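Local coordinates for protein cGAS/DncV-like nucleotidyltransferase in E. coli homolog (Rhodothermus marinus SG0.5JP17-172, PDB 6E0K) that makes the second messenger 3',3'-cUAMP from UTP and ATP with magnesium, as the cyclic dinucleotide synthase of a bacterial CBASS antiphage defence system, at residues 37-49 / 59-71. Sequence-based numbering, arbitrary orientation.
Sequences PKGKPEVYLQGSY and SDVDVVVQLNSVF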
loop_
_atom_site.group_PDB
_atom_site.type_symbol
_atom_site.label_atom_id
_atom_site.label_comp_id
_atom_site.label_asym_id
_atom_site.label_seq_id
_atom_site.Cartn_x
_atom_site.Cartn_y
_atom_site.Cartn_z
ATOM N N PRO A 37 -15.295 22.994 9.271
ATOM C CA PRO A 37 -16.601 23.192 9.909
ATOM C C PRO A 37 -17.021 22.041 10.812
ATOM O O PRO A 37 -17.831 22.237 11.722
ATOM C CB PRO A 37 -17.549 23.344 8.713
ATOM C CG PRO A 37 -16.911 22.570 7.625
ATOM C CD PRO A 37 -15.417 22.731 7.825
ATOM N N LYS A 38 -16.497 20.840 10.581
ATOM C CA LYS A 38 -17.022 19.664 11.270
ATOM C C LYS A 38 -15.903 18.705 11.629
ATOM O O LYS A 38 -16.058 17.483 11.557
ATOM C CB LYS A 38 -18.082 18.958 10.421
ATOM C CG LYS A 38 -19.271 19.827 10.014
ATOM C CD LYS A 38 -20.254 20.033 11.159
ATOM C CE LYS A 38 -21.409 20.935 10.737
ATOM N NZ LYS A 38 -20.945 22.296 10.355
ATOM N N GLY A 39 -14.763 19.235 12.026
ATOM C CA GLY A 39 -13.691 18.333 12.392
ATOM C C GLY A 39 -12.508 18.519 11.462
ATOM O O GLY A 39 -12.652 18.614 10.236
ATOM N N LYS A 40 -11.350 18.563 12.038
ATOM C CA LYS A 40 -10.126 18.699 11.270
ATOM C C LYS A 40 -9.574 17.318 10.945
ATOM O O LYS A 40 -9.414 16.496 11.854
ATOM C CB LYS A 40 -9.108 19.487 12.063
ATOM C CG LYS A 40 -7.833 19.737 11.342
ATOM C CD LYS A 40 -6.934 20.525 12.254
ATOM C CE LYS A 40 -5.687 20.923 11.547
ATOM N NZ LYS A 40 -4.930 21.883 12.401
ATOM N N PRO A 41 -9.285 17.010 9.686
ATOM C CA PRO A 41 -8.848 15.656 9.348
ATOM C C PRO A 41 -7.400 15.418 9.736
ATOM O O PRO A 41 -6.607 16.347 9.919
ATOM C CB PRO A 41 -9.019 15.596 7.829
ATOM C CG PRO A 41 -8.803 17.027 7.400
ATOM C CD PRO A 41 -9.446 17.852 8.487
ATOM N N GLU A 42 -7.065 14.142 9.871
ATOM C CA GLU A 42 -5.660 13.795 10.019
ATOM C C GLU A 42 -5.045 13.583 8.644
ATOM O O GLU A 42 -5.738 13.306 7.657
ATOM C CB GLU A 42 -5.474 12.553 10.892
ATOM C CG GLU A 42 -6.011 11.279 10.292
ATOM C CD GLU A 42 -5.643 10.044 11.111
ATOM O OE1 GLU A 42 -4.510 9.974 11.631
ATOM O OE2 GLU A 42 -6.492 9.146 11.232
ATOM N N VAL A 43 -3.727 13.749 8.578
ATOM C CA VAL A 43 -2.989 13.626 7.335
ATOM C C VAL A 43 -1.840 12.674 7.602
ATOM O O VAL A 43 -1.000 12.946 8.471
ATOM C CB VAL A 43 -2.458 14.986 6.845
ATOM C CG1 VAL A 43 -1.812 14.844 5.469
ATOM C CG2 VAL A 43 -3.575 16.019 6.837
ATOM N N TYR A 44 -1.801 11.559 6.880
ATOM C CA TYR A 44 -0.724 10.602 7.066
ATOM C C TYR A 44 -0.343 9.981 5.731
ATOM O O TYR A 44 -1.056 10.103 4.734
ATOM C CB TYR A 44 -1.095 9.530 8.106
ATOM C CG TYR A 44 -2.309 8.667 7.819
ATOM C CD1 TYR A 44 -3.583 9.069 8.216
ATOM C CD2 TYR A 44 -2.174 7.425 7.193
ATOM C CE1 TYR A 44 -4.697 8.259 7.981
ATOM C CE2 TYR A 44 -3.282 6.613 6.949
ATOM C CZ TYR A 44 -4.534 7.041 7.341
ATOM O OH TYR A 44 -5.630 6.236 7.112
ATOM N N LEU A 45 0.831 9.344 5.703
ATOM C CA LEU A 45 1.286 8.695 4.490
ATOM C C LEU A 45 0.873 7.239 4.469
ATOM O O LEU A 45 0.732 6.601 5.512
ATOM C CB LEU A 45 2.809 8.758 4.352
ATOM C CG LEU A 45 3.353 10.155 4.138
ATOM C CD1 LEU A 45 4.807 10.053 3.717
ATOM C CD2 LEU A 45 2.519 10.890 3.083
ATOM N N GLN A 46 0.703 6.716 3.263
ATOM C CA GLN A 46 0.570 5.285 3.066
ATOM C C GLN A 46 1.515 4.899 1.941
ATOM O O GLN A 46 2.349 5.716 1.511
ATOM C CB GLN A 46 -0.883 4.895 2.763
ATOM C CG GLN A 46 -1.428 5.401 1.424
ATOM C CD GLN A 46 -2.769 4.747 1.083
ATOM O OE1 GLN A 46 -3.032 3.611 1.481
ATOM N NE2 GLN A 46 -3.608 5.459 0.336
ATOM N N GLY A 47 1.419 3.659 1.471
ATOM C CA GLY A 47 2.226 3.353 0.308
ATOM C C GLY A 47 3.683 3.114 0.657
ATOM O O GLY A 47 4.069 2.954 1.816
ATOM N N SER A 48 4.502 3.121 -0.392
ATOM C CA SER A 48 5.875 2.648 -0.251
ATOM C C SER A 48 6.684 3.527 0.700
ATOM O O SER A 48 7.445 3.012 1.525
ATOM C CB SER A 48 6.548 2.565 -1.620
ATOM O OG SER A 48 6.717 3.850 -2.184
ATOM N N TYR A 49 6.530 4.853 0.624
ATOM C CA TYR A 49 7.333 5.700 1.504
ATOM C C TYR A 49 6.993 5.442 2.969
ATOM O O TYR A 49 7.882 5.334 3.822
ATOM C CB TYR A 49 7.124 7.179 1.179
ATOM C CG TYR A 49 7.714 7.658 -0.114
ATOM C CD1 TYR A 49 9.085 7.628 -0.347
ATOM C CD2 TYR A 49 6.902 8.217 -1.090
ATOM C CE1 TYR A 49 9.617 8.123 -1.538
ATOM C CE2 TYR A 49 7.428 8.689 -2.272
ATOM C CZ TYR A 49 8.783 8.654 -2.483
ATOM O OH TYR A 49 9.272 9.157 -3.665
ATOM N N SER A 59 9.279 9.051 -6.654
ATOM C CA SER A 59 7.937 8.634 -7.021
ATOM C C SER A 59 6.909 9.502 -6.303
ATOM O O SER A 59 7.209 10.156 -5.302
ATOM C CB SER A 59 7.741 7.156 -6.695
ATOM O OG SER A 59 8.234 6.864 -5.401
ATOM N N ASP A 60 5.683 9.506 -6.830
ATOM C CA ASP A 60 4.622 10.303 -6.227
ATOM C C ASP A 60 4.356 9.832 -4.803
ATOM O O ASP A 60 4.532 8.664 -4.460
ATOM C CB ASP A 60 3.322 10.209 -7.036
ATOM C CG ASP A 60 3.421 10.830 -8.431
ATOM O OD1 ASP A 60 4.458 11.434 -8.797
ATOM O OD2 ASP A 60 2.421 10.708 -9.170
ATOM N N VAL A 61 3.924 10.755 -3.962
ATOM C CA VAL A 61 3.705 10.477 -2.547
ATOM C C VAL A 61 2.233 10.160 -2.318
ATOM O O VAL A 61 1.354 10.930 -2.726
ATOM C CB VAL A 61 4.141 11.672 -1.683
ATOM C CG1 VAL A 61 3.929 11.364 -0.210
ATOM C CG2 VAL A 61 5.607 12.014 -1.951
ATOM N N ASP A 62 1.965 9.051 -1.634
ATOM C CA ASP A 62 0.595 8.637 -1.332
ATOM C C ASP A 62 0.182 9.186 0.031
ATOM O O ASP A 62 0.651 8.711 1.074
ATOM C CB ASP A 62 0.475 7.117 -1.365
ATOM C CG ASP A 62 0.815 6.539 -2.723
ATOM O OD1 ASP A 62 0.262 7.018 -3.733
ATOM O OD2 ASP A 62 1.663 5.624 -2.781
ATOM N N VAL A 63 -0.707 10.182 0.025
ATOM C CA VAL A 63 -1.131 10.886 1.227
ATOM C C VAL A 63 -2.583 10.538 1.509
ATOM O O VAL A 63 -3.404 10.490 0.589
ATOM C CB VAL A 63 -0.964 12.409 1.060
ATOM C CG1 VAL A 63 -1.387 13.152 2.332
ATOM C CG2 VAL A 63 0.483 12.741 0.670
ATOM N N VAL A 64 -2.898 10.310 2.779
ATOM C CA VAL A 64 -4.267 10.057 3.222
ATOM C C VAL A 64 -4.743 11.252 4.045
ATOM O O VAL A 64 -4.081 11.653 5.006
ATOM C CB VAL A 64 -4.353 8.769 4.055
ATOM C CG1 VAL A 64 -5.807 8.506 4.436
ATOM C CG2 VAL A 64 -3.794 7.581 3.289
ATOM N N VAL A 65 -5.892 11.808 3.673
ATOM C CA VAL A 65 -6.530 12.892 4.411
ATOM C C VAL A 65 -7.834 12.322 4.955
ATOM O O VAL A 65 -8.778 12.076 4.191
ATOM C CB VAL A 65 -6.747 14.118 3.514
ATOM C CG1 VAL A 65 -7.554 15.175 4.232
ATOM C CG2 VAL A 65 -5.386 14.696 3.121
ATOM N N GLN A 66 -7.876 12.051 6.257
ATOM C CA GLN A 66 -8.919 11.210 6.844
ATOM C C GLN A 66 -9.701 11.980 7.898
ATOM O O GLN A 66 -9.125 12.479 8.874
ATOM C CB GLN A 66 -8.305 9.944 7.447
ATOM C CG GLN A 66 -9.332 9.091 8.192
ATOM C CD GLN A 66 -8.773 7.743 8.606
ATOM O OE1 GLN A 66 -8.044 7.101 7.840
ATOM N NE2 GLN A 66 -9.129 7.288 9.805
ATOM N N LEU A 67 -11.020 12.059 7.711
ATOM C CA LEU A 67 -11.894 12.687 8.693
ATOM C C LEU A 67 -12.232 11.677 9.778
ATOM O O LEU A 67 -12.658 10.557 9.475
ATOM C CB LEU A 67 -13.169 13.182 8.016
ATOM C CG LEU A 67 -14.120 13.932 8.933
ATOM C CD1 LEU A 67 -13.479 15.231 9.352
ATOM C CD2 LEU A 67 -15.467 14.157 8.248
ATOM N N ASN A 68 -12.034 12.063 11.042
ATOM C CA ASN A 68 -12.288 11.175 12.173
ATOM C C ASN A 68 -13.387 11.656 13.102
ATOM O O ASN A 68 -13.679 10.972 14.091
ATOM C CB ASN A 68 -11.003 10.971 12.983
ATOM C CG ASN A 68 -9.994 10.137 12.247
ATOM O OD1 ASN A 68 -10.335 9.074 11.733
ATOM N ND2 ASN A 68 -8.749 10.604 12.188
ATOM N N SER A 69 -14.008 12.796 12.823
ATOM C CA SER A 69 -15.069 13.267 13.704
ATOM C C SER A 69 -16.362 12.504 13.486
ATOM O O SER A 69 -17.256 12.542 14.336
ATOM C CB SER A 69 -15.291 14.759 13.483
ATOM O OG SER A 69 -15.668 14.995 12.135
ATOM N N VAL A 70 -16.485 11.826 12.356
ATOM C CA VAL A 70 -17.618 10.970 12.056
ATOM C C VAL A 70 -17.048 9.719 11.411
ATOM O O VAL A 70 -15.878 9.679 11.019
ATOM C CB VAL A 70 -18.634 11.657 11.130
ATOM C CG1 VAL A 70 -19.157 12.946 11.775
ATOM C CG2 VAL A 70 -18.004 11.965 9.798
ATOM N N PHE A 71 -17.880 8.686 11.312
ATOM C CA PHE A 71 -17.414 7.430 10.744
ATOM C C PHE A 71 -18.522 6.744 9.966
ATOM O O PHE A 71 -19.679 6.720 10.390
ATOM C CB PHE A 71 -16.870 6.473 11.813
ATOM C CG PHE A 71 -17.799 6.248 12.955
ATOM C CD1 PHE A 71 -18.701 5.194 12.947
ATOM C CD2 PHE A 71 -17.775 7.107 14.049
ATOM C CE1 PHE A 71 -19.570 5.003 14.007
ATOM C CE2 PHE A 71 -18.643 6.916 15.111
ATOM C CZ PHE A 71 -19.539 5.863 15.091
HETATM O O HOH W 1 -11.268 14.457 12.333
HETATM O O HOH W 2 -2.776 7.880 -0.940
HETATM O O HOH W 3 3.803 7.207 -0.295
HETATM O O HOH W 4 3.238 3.792 -2.861
HETATM O O HOH W 5 4.517 5.993 -1.946
#
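Tyr44 lays its ring over Val64, whose CB sits 3.8 Å from the ring centroid in a CH-pi contact, while Val64 CG1 touches Tyr44 CZ. The ring gets there because its CG is tucked between the backbone N and the carbonyl carbon (chi1 60°), folding it back across the neighbouring strand. At the ring edge the phenol donates to Gln66 OE1, 2.7 Å from Tyr44 OH, with the amide turned steeply against the ring. Gln66 NE2 in turn donates to Asn68 OD1 at 2.9 Å, and Asn68 ND2 gives a fairly straight bond (165°) to Glu42 OE2, meeting that oxygen from above the carboxylate plane. Lys169 forms a salt bridge to the same oxygen, and Gln135 bonds Asn68 OD1, so this polar chain is held from outside as well.

Beneath these side chains the strands run antiparallel. Tyr44 and Val64 exchange backbone bonds as a hydrogen-bonded pair, as do Glu42 and Gln66; Gln46 N continues the ladder to Asp62 O at 3.0 Å. On the other face Val43 CG1 packs 3.6 Å from Val63 CG1, and Leu45 CD2 fits between Val61 and Val63. Farther on, Tyr49 OH donates to Ser59 O at 2.8 Å, tying the two ends of the intervening loop together.

Just before that loop comes the Gly-Ser signature of nucleotidyltransferases, Gly47-Ser48; with Gln46 these residues bind ATP, and Asp60 and Asp62 beyond the loop bind magnesium together with Asp129. A water links Gln46 O to Asp62 N, joining the two elements of the site.

Strand 61-68 pairs on with strand 127-138. Helix 18-32 packs against Val43, Leu45 and Val65, helix 92-107 against Pro41, Val65 and Leu67, and helix 168-181 against Tyr44, Gln46 and Gln66.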